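Local coordinates for protein response regulator (Caulobacter vibrioides, PDB 3T0Y) that probably acts through its sigma-factor-like N-terminal domain, the part present here, as a PhyR-type response regulator of two-component signalling, at residues C[45-59]-C[70-82]. Residues are numbered along the deposited sequence; the frame is centred on the assembly and turned at random.
Sequences YVRVALEALAAGELV and LYRVFHAIWLSSA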
ATOM      1  N   TYR C  45      -2.680   2.424   6.200  1.00 23.32           N
ATOM      2  CA  TYR C  45      -2.015   3.033   7.349  1.00 22.37           C
ATOM      3  C   TYR C  45      -2.925   4.015   8.088  1.00 22.47           C
ATOM      4  O   TYR C  45      -2.873   4.142   9.312  1.00 22.27           O
ATOM      5  CB  TYR C  45      -0.708   3.712   6.914  1.00 22.80           C
ATOM      6  CG  TYR C  45       0.447   2.749   6.834  1.00 23.67           C
ATOM      7  CD1 TYR C  45       0.956   2.159   7.992  1.00 24.56           C
ATOM      8  CD2 TYR C  45       1.012   2.403   5.610  1.00 25.08           C
ATOM      9  CE1 TYR C  45       2.011   1.265   7.936  1.00 25.48           C
ATOM     10  CE2 TYR C  45       2.080   1.505   5.539  1.00 24.98           C
ATOM     11  CZ  TYR C  45       2.571   0.945   6.713  1.00 24.46           C
ATOM     12  OH  TYR C  45       3.626   0.073   6.676  1.00 22.48           O
ATOM     13  N   VAL C  46      -3.747   4.713   7.324  1.00 16.86           N
ATOM     14  CA  VAL C  46      -4.763   5.552   7.904  1.00 25.50           C
ATOM     15  C   VAL C  46      -5.734   4.719   8.762  1.00 25.34           C
ATOM     16  O   VAL C  46      -6.091   5.121   9.877  1.00 17.65           O
ATOM     17  CB  VAL C  46      -5.553   6.315   6.809  1.00 19.66           C
ATOM     18  CG1 VAL C  46      -6.611   7.178   7.457  1.00 24.10           C
ATOM     19  CG2 VAL C  46      -4.601   7.156   5.959  1.00 20.74           C
ATOM     20  N   ARG C  47      -6.185   3.579   8.228  1.00 22.83           N
ATOM     21  CA  ARG C  47      -7.114   2.725   8.961  1.00 26.40           C
ATOM     22  C   ARG C  47      -6.481   2.297  10.275  1.00 28.32           C
ATOM     23  O   ARG C  47      -7.066   2.456  11.335  1.00 30.09           O
ATOM     24  CB  ARG C  47      -7.533   1.493   8.140  1.00 24.43           C
ATOM     25  CG  ARG C  47      -8.608   1.774   7.084  1.00 29.19           C
ATOM     26  CD  ARG C  47      -9.246   0.475   6.539  1.00 36.88           C
ATOM     27  NE  ARG C  47      -8.231  -0.487   6.122  1.00 35.70           N
ATOM     28  CZ  ARG C  47      -7.695  -0.531   4.906  1.00 36.46           C
ATOM     29  NH1 ARG C  47      -8.093   0.322   3.969  1.00 33.66           N
ATOM     30  NH2 ARG C  47      -6.759  -1.431   4.627  1.00 36.97           N
ATOM     31  N   VAL C  48      -5.273   1.764  10.206  1.00 23.61           N
ATOM     32  CA  VAL C  48      -4.588   1.333  11.412  1.00 28.04           C
ATOM     33  C   VAL C  48      -4.551   2.455  12.460  1.00 35.50           C
ATOM     34  O   VAL C  48      -4.712   2.205  13.674  1.00 33.97           O
ATOM     35  CB  VAL C  48      -3.159   0.887  11.100  1.00 29.46           C
ATOM     36  CG1 VAL C  48      -2.388   0.653  12.390  1.00 31.77           C
ATOM     37  CG2 VAL C  48      -3.173  -0.371  10.209  1.00 25.22           C
ATOM     38  N   ALA C  49      -4.357   3.683  11.982  1.00 23.48           N
ATOM     39  CA  ALA C  49      -4.242   4.854  12.864  1.00 31.17           C
ATOM     40  C   ALA C  49      -5.556   5.152  13.535  1.00 29.64           C
ATOM     41  O   ALA C  49      -5.601   5.393  14.735  1.00 31.65           O
ATOM     42  CB  ALA C  49      -3.785   6.084  12.094  1.00 25.04           C
ATOM     43  N   LEU C  50      -6.622   5.156  12.748  1.00 26.58           N
ATOM     44  CA  LEU C  50      -7.928   5.492  13.263  1.00 30.34           C
ATOM     45  C   LEU C  50      -8.388   4.418  14.232  1.00 35.79           C
ATOM     46  O   LEU C  50      -9.141   4.691  15.159  1.00 39.17           O
ATOM     47  CB  LEU C  50      -8.933   5.651  12.122  1.00 29.54           C
ATOM     48  CG  LEU C  50      -8.514   6.763  11.161  1.00 26.01           C
ATOM     49  CD1 LEU C  50      -9.431   6.840   9.958  1.00 28.83           C
ATOM     50  CD2 LEU C  50      -8.488   8.079  11.904  1.00 32.08           C
ATOM     51  N   GLU C  51      -7.925   3.195  14.032  1.00 35.38           N
ATOM     52  CA  GLU C  51      -8.321   2.110  14.916  1.00 38.15           C
ATOM     53  C   GLU C  51      -7.570   2.206  16.225  1.00 37.99           C
ATOM     54  O   GLU C  51      -8.114   1.903  17.282  1.00 40.37           O
ATOM     55  CB  GLU C  51      -8.098   0.750  14.251  1.00 37.16           C
ATOM     56  CG  GLU C  51      -9.180   0.417  13.234  1.00 42.82           C
ATOM     57  CD  GLU C  51      -8.855  -0.822  12.420  1.00 57.39           C
ATOM     58  OE1 GLU C  51      -7.655  -1.191  12.361  1.00 55.17           O
ATOM     59  OE2 GLU C  51      -9.793  -1.425  11.843  1.00 57.33           O
ATOM     60  N   ALA C  52      -6.317   2.633  16.155  1.00 39.34           N
ATOM     61  CA  ALA C  52      -5.537   2.864  17.362  1.00 40.38           C
ATOM     62  C   ALA C  52      -6.259   3.887  18.245  1.00 41.64           C
ATOM     63  O   ALA C  52      -6.207   3.826  19.483  1.00 41.46           O
ATOM     64  CB  ALA C  52      -4.141   3.355  16.998  1.00 38.05           C
ATOM     65  N   LEU C  53      -6.952   4.819  17.597  1.00 37.78           N
ATOM     66  CA  LEU C  53      -7.606   5.903  18.314  1.00 37.61           C
ATOM     67  C   LEU C  53      -8.987   5.491  18.810  1.00 41.77           C
ATOM     68  O   LEU C  53      -9.346   5.770  19.955  1.00 37.28           O
ATOM     69  CB  LEU C  53      -7.715   7.146  17.433  1.00 36.71           C
ATOM     70  CG  LEU C  53      -6.431   7.943  17.187  1.00 38.21           C
ATOM     71  CD1 LEU C  53      -6.542   8.749  15.896  1.00 28.98           C
ATOM     72  CD2 LEU C  53      -6.102   8.849  18.385  1.00 32.95           C
ATOM     73  N   ALA C  54      -9.771   4.857  17.940  1.00 42.73           N
ATOM     74  CA  ALA C  54     -11.076   4.354  18.351  1.00 46.39           C
ATOM     75  C   ALA C  54     -10.880   3.442  19.565  1.00 38.63           C
ATOM     76  O   ALA C  54     -11.580   3.571  20.554  1.00 45.78           O
ATOM     77  CB  ALA C  54     -11.765   3.615  17.208  1.00 41.10           C
ATOM     78  N   ALA C  55      -9.886   2.565  19.490  1.00 38.31           N
ATOM     79  CA  ALA C  55      -9.571   1.625  20.563  1.00 41.55           C
ATOM     80  C   ALA C  55      -8.927   2.283  21.772  1.00 45.80           C
ATOM     81  O   ALA C  55      -8.717   1.631  22.797  1.00 52.18           O
ATOM     82  CB  ALA C  55      -8.669   0.512  20.046  1.00 37.32           C
ATOM     83  N   GLY C  56      -8.596   3.563  21.649  1.00 44.34           N
ATOM     84  CA  GLY C  56      -7.976   4.300  22.737  1.00 41.30           C
ATOM     85  C   GLY C  56      -6.566   3.847  23.058  1.00 45.03           C
ATOM     86  O   GLY C  56      -5.983   4.238  24.071  1.00 46.35           O
ATOM     87  N   GLU C  57      -6.002   3.024  22.184  1.00 43.77           N
ATOM     88  CA  GLU C  57      -4.652   2.539  22.383  1.00 41.52           C
ATOM     89  C   GLU C  57      -3.694   3.720  22.299  1.00 46.91           C
ATOM     90  O   GLU C  57      -2.641   3.741  22.947  1.00 45.10           O
ATOM     91  CB  GLU C  57      -4.322   1.466  21.342  1.00 45.93           C
ATOM     92  CG  GLU C  57      -5.408   0.388  21.243  1.00 55.81           C
ATOM     93  CD  GLU C  57      -5.084  -0.735  20.258  1.00 66.05           C
ATOM     94  OE1 GLU C  57      -4.175  -0.560  19.412  1.00 66.07           O
ATOM     95  OE2 GLU C  57      -5.743  -1.800  20.339  1.00 69.59           O
ATOM     96  N   LEU C  58      -4.078   4.704  21.492  1.00 43.96           N
ATOM     97  CA  LEU C  58      -3.327   5.946  21.351  1.00 39.84           C
ATOM     98  C   LEU C  58      -4.325   7.088  21.399  1.00 40.86           C
ATOM     99  O   LEU C  58      -5.485   6.921  21.003  1.00 38.37           O
ATOM    100  CB  LEU C  58      -2.599   5.986  20.015  1.00 37.08           C
ATOM    101  CG  LEU C  58      -1.488   4.972  19.775  1.00 41.56           C
ATOM    102  CD1 LEU C  58      -0.977   5.128  18.355  1.00 37.52           C
ATOM    103  CD2 LEU C  58      -0.356   5.143  20.794  1.00 40.41           C
ATOM    104  N   VAL C  59      -3.874   8.241  21.876  1.00 35.34           N
ATOM    105  CA  VAL C  59      -4.754   9.390  22.038  1.00 36.59           C
ATOM    106  C   VAL C  59      -4.159  10.640  21.387  1.00 34.09           C
ATOM    107  O   VAL C  59      -2.941  10.810  21.367  1.00 33.58           O
ATOM    108  CB  VAL C  59      -5.023   9.676  23.534  1.00 39.54           C
ATOM    109  CG1 VAL C  59      -5.754   8.507  24.174  1.00 38.60           C
ATOM    110  CG2 VAL C  59      -3.719   9.936  24.267  1.00 40.64           C
ATOM    111  N   LEU C  70      -3.394  14.197  14.764  1.00 20.88           N
ATOM    112  CA  LEU C  70      -3.728  13.069  13.906  1.00 20.15           C
ATOM    113  C   LEU C  70      -2.496  12.563  13.133  1.00 24.91           C
ATOM    114  O   LEU C  70      -2.203  11.368  13.123  1.00 20.10           O
ATOM    115  CB  LEU C  70      -4.810  13.473  12.905  1.00 20.93           C
ATOM    116  CG  LEU C  70      -5.153  12.427  11.847  1.00 22.80           C
ATOM    117  CD1 LEU C  70      -5.690  11.140  12.489  1.00 17.26           C
ATOM    118  CD2 LEU C  70      -6.123  12.970  10.794  1.00 23.59           C
ATOM    119  N   TYR C  71      -1.773  13.471  12.488  1.00 20.90           N
ATOM    120  CA  TYR C  71      -0.570  13.072  11.772  1.00 19.54           C
ATOM    121  C   TYR C  71       0.498  12.563  12.717  1.00 16.98           C
ATOM    122  O   TYR C  71       1.293  11.736  12.339  1.00 18.78           O
ATOM    123  CB  TYR C  71       0.014  14.236  10.998  1.00 19.38           C
ATOM    124  CG  TYR C  71      -0.699  14.581   9.719  1.00 22.45           C
ATOM    125  CD1 TYR C  71      -2.030  14.975   9.720  1.00 20.86           C
ATOM    126  CD2 TYR C  71      -0.016  14.561   8.508  1.00 19.26           C
ATOM    127  CE1 TYR C  71      -2.663  15.331   8.554  1.00 20.79           C
ATOM    128  CE2 TYR C  71      -0.637  14.902   7.334  1.00 19.17           C
ATOM    129  CZ  TYR C  71      -1.961  15.298   7.363  1.00 22.17           C
ATOM    130  OH  TYR C  71      -2.573  15.661   6.190  1.00 20.29           O
ATOM    131  N   ARG C  72       0.546  13.088  13.934  1.00 16.54           N
ATOM    132  CA  ARG C  72       1.445  12.540  14.949  1.00 18.37           C
ATOM    133  C   ARG C  72       1.131  11.070  15.213  1.00 18.79           C
ATOM    134  O   ARG C  72       2.041  10.249  15.273  1.00 21.03           O
ATOM    135  CB  ARG C  72       1.375  13.359  16.252  1.00 20.95           C
ATOM    136  CG  ARG C  72       2.317  12.877  17.323  1.00 21.92           C
ATOM    137  CD  ARG C  72       2.250  13.765  18.568  1.00 27.52           C
ATOM    138  NE  ARG C  72       2.832  13.124  19.747  1.00 27.30           N
ATOM    139  CZ  ARG C  72       4.062  13.341  20.213  1.00 32.33           C
ATOM    140  NH1 ARG C  72       4.880  14.198  19.613  1.00 26.89           N
ATOM    141  NH2 ARG C  72       4.474  12.696  21.298  1.00 37.44           N
ATOM    142  N   VAL C  73      -0.151  10.723  15.337  1.00 18.60           N
ATOM    143  CA  VAL C  73      -0.503   9.317  15.539  1.00 20.01           C
ATOM    144  C   VAL C  73      -0.223   8.476  14.293  1.00 23.69           C
ATOM    145  O   VAL C  73       0.319   7.373  14.389  1.00 26.04           O
ATOM    146  CB  VAL C  73      -1.959   9.116  15.977  1.00 24.38           C
ATOM    147  CG1 VAL C  73      -2.327   7.625  15.895  1.00 27.00           C
ATOM    148  CG2 VAL C  73      -2.157   9.625  17.379  1.00 23.55           C
ATOM    149  N   PHE C  74      -0.594   8.992  13.124  1.00 18.93           N
ATOM    150  CA  PHE C  74      -0.318   8.288  11.883  1.00 20.78           C
ATOM    151  C   PHE C  74       1.162   7.952  11.795  1.00 20.05           C
ATOM    152  O   PHE C  74       1.545   6.809  11.550  1.00 20.82           O
ATOM    153  CB  PHE C  74      -0.711   9.141  10.682  1.00 19.54           C
ATOM    154  CG  PHE C  74      -0.319   8.534   9.374  1.00 22.32           C
ATOM    155  CD1 PHE C  74       0.955   8.729   8.856  1.00 12.93           C
ATOM    156  CD2 PHE C  74      -1.216   7.745   8.667  1.00 18.70           C
ATOM    157  CE1 PHE C  74       1.315   8.158   7.653  1.00 18.53           C
ATOM    158  CE2 PHE C  74      -0.858   7.172   7.446  1.00 19.42           C
ATOM    159  CZ  PHE C  74       0.406   7.381   6.937  1.00 15.70           C
ATOM    160  N   HIS C  75       1.998   8.963  11.987  1.00 19.20           N
ATOM    161  CA  HIS C  75       3.427   8.737  11.909  1.00 23.27           C
ATOM    162  C   HIS C  75       3.882   7.651  12.893  1.00 27.57           C
ATOM    163  O   HIS C  75       4.725   6.831  12.562  1.00 28.06           O
ATOM    164  CB  HIS C  75       4.226  10.013  12.144  1.00 18.81           C
ATOM    165  CG  HIS C  75       5.692   9.782  12.077  1.00 23.95           C
ATOM    166  ND1 HIS C  75       6.365   9.648  10.878  1.00 31.51           N
ATOM    167  CD2 HIS C  75       6.609   9.575  13.054  1.00 28.77           C
ATOM    168  CE1 HIS C  75       7.640   9.394  11.125  1.00 33.44           C
ATOM    169  NE2 HIS C  75       7.815   9.343  12.434  1.00 28.99           N
ATOM    170  N   ALA C  76       3.312   7.646  14.093  1.00 25.80           N
ATOM    171  CA  ALA C  76       3.699   6.698  15.130  1.00 26.58           C
ATOM    172  C   ALA C  76       3.369   5.259  14.747  1.00 27.09           C
ATOM    173  O   ALA C  76       4.166   4.345  14.987  1.00 28.76           O
ATOM    174  CB  ALA C  76       3.020   7.047  16.445  1.00 27.85           C
ATOM    175  N   ILE C  77       2.195   5.041  14.172  1.00 21.22           N
ATOM    176  CA  ILE C  77       1.839   3.678  13.804  1.00 26.20           C
ATOM    177  C   ILE C  77       2.578   3.305  12.527  1.00 29.77           C
ATOM    178  O   ILE C  77       2.941   2.159  12.333  1.00 31.09           O
ATOM    179  CB  ILE C  77       0.302   3.444  13.679  1.00 30.28           C
ATOM    180  CG1 ILE C  77      -0.310   4.326  12.592  1.00 30.05           C
ATOM    181  CG2 ILE C  77      -0.406   3.659  15.020  1.00 22.37           C
ATOM    182  CD1 ILE C  77      -0.212   3.725  11.214  1.00 30.77           C
ATOM    183  N   TRP C  78       2.817   4.285  11.662  1.00 29.84           N
ATOM    184  CA  TRP C  78       3.558   4.026  10.433  1.00 28.07           C
ATOM    185  C   TRP C  78       4.963   3.557  10.766  1.00 29.07           C
ATOM    186  O   TRP C  78       5.455   2.555  10.243  1.00 28.40           O
ATOM    187  CB  TRP C  78       3.643   5.282   9.569  1.00 25.36           C
ATOM    188  CG  TRP C  78       4.513   5.082   8.388  1.00 22.05           C
ATOM    189  CD1 TRP C  78       4.209   4.389   7.255  1.00 24.08           C
ATOM    190  CD2 TRP C  78       5.843   5.574   8.213  1.00 26.87           C
ATOM    191  NE1 TRP C  78       5.275   4.407   6.383  1.00 22.62           N
ATOM    192  CE2 TRP C  78       6.288   5.139   6.943  1.00 22.60           C
ATOM    193  CE3 TRP C  78       6.705   6.338   9.005  1.00 26.79           C
ATOM    194  CZ2 TRP C  78       7.563   5.434   6.453  1.00 22.18           C
ATOM    195  CZ3 TRP C  78       7.960   6.642   8.514  1.00 27.11           C
ATOM    196  CH2 TRP C  78       8.378   6.190   7.243  1.00 26.05           C
ATOM    197  N   LEU C  79       5.594   4.310  11.650  1.00 26.97           N
ATOM    198  CA  LEU C  79       6.924   4.019  12.137  1.00 32.76           C
ATOM    199  C   LEU C  79       6.998   2.610  12.699  1.00 35.32           C
ATOM    200  O   LEU C  79       7.839   1.811  12.289  1.00 35.84           O
ATOM    201  CB  LEU C  79       7.262   5.014  13.246  1.00 35.55           C
ATOM    202  CG  LEU C  79       8.736   5.323  13.420  1.00 38.33           C
ATOM    203  CD1 LEU C  79       9.325   5.669  12.062  1.00 40.36           C
ATOM    204  CD2 LEU C  79       8.906   6.464  14.399  1.00 34.65           C
ATOM    205  N   SER C  80       6.105   2.314  13.639  1.00 32.31           N
ATOM    206  CA  SER C  80       6.095   1.033  14.344  1.00 40.24           C
ATOM    207  C   SER C  80       5.696  -0.183  13.487  1.00 44.26           C
ATOM    208  O   SER C  80       5.731  -1.322  13.957  1.00 41.60           O
ATOM    209  CB  SER C  80       5.150   1.110  15.550  1.00 38.95           C
ATOM    210  OG  SER C  80       3.810   0.836  15.160  1.00 42.16           O
ATOM    211  N   SER C  81       5.294   0.046  12.242  1.00 42.38           N
ATOM    212  CA  SER C  81       4.854  -1.071  11.420  1.00 42.56           C
ATOM    213  C   SER C  81       6.055  -1.914  10.972  1.00 37.91           C
ATOM    214  O   SER C  81       5.901  -3.081  10.629  1.00 44.39           O
ATOM    215  CB  SER C  81       3.982  -0.603  10.235  1.00 31.76           C
ATOM    216  OG  SER C  81       4.768  -0.093   9.170  1.00 33.53           O
ATOM    217  N   ALA C  82       7.251  -1.340  11.055  1.00 34.91           N
ATOM    218  CA  ALA C  82       8.468  -1.947  10.493  1.00 41.68           C
ATOM    219  C   ALA C  82       9.337  -2.968  11.287  1.00 48.88           C
ATOM    220  O   ALA C  82      10.306  -3.471  10.719  1.00 57.60           O
ATOM    221  CB  ALA C  82       9.389  -0.833   9.936  1.00 40.37           C
TER
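Segments 45-54 and 70-80, on helices 39-54 and 66-80 of the sigma2-like part of the sigma-factor-like domain, cross at 111°, and Ile77 of the second is a knob in a hole formed by Tyr45, Val48, Ala49 and Ala52 of the first. Ala49 lies at the close crossing: its CB rests 3.9 Å from Ile77 CG1 and also meets Phe74 CA. With chi1 at 61°, CG1 of Ile77 stands between its backbone N and carbonyl carbon, and CD1 reaches Val48 CG1 and the ring edge of Tyr45. Leu58, just beyond the Schellman turn at Gly56, folds back so that its CD1 touches both Ile77 CG2 (3.7 Å) and Val73 CG1 (3.8 Å). Leu53 CD2 meets Val73 CG2 tip to tip. At Tyr45, the start of segment 45-59, Phe74 brings CE2 to 3.5 Å from Tyr45 CB. Trp78 turns its edge to the Tyr45 ring in a T-shaped stack, planes at 69°, with CD1 above the ring centre. The phenol OH of Tyr45 donates to Ser81 OG at 2.7 Å, and that OG donates in turn to Trp78 O at 2.9 Å. Arg92 makes a cation-pi contact with Trp78 and also touches Tyr45. Apolar side chains pack the middle of the contact, while the two linked hydrogen bonds and the T-shaped stack fix the tilt of the buried Tyr45 ring against Trp78 and Ser81.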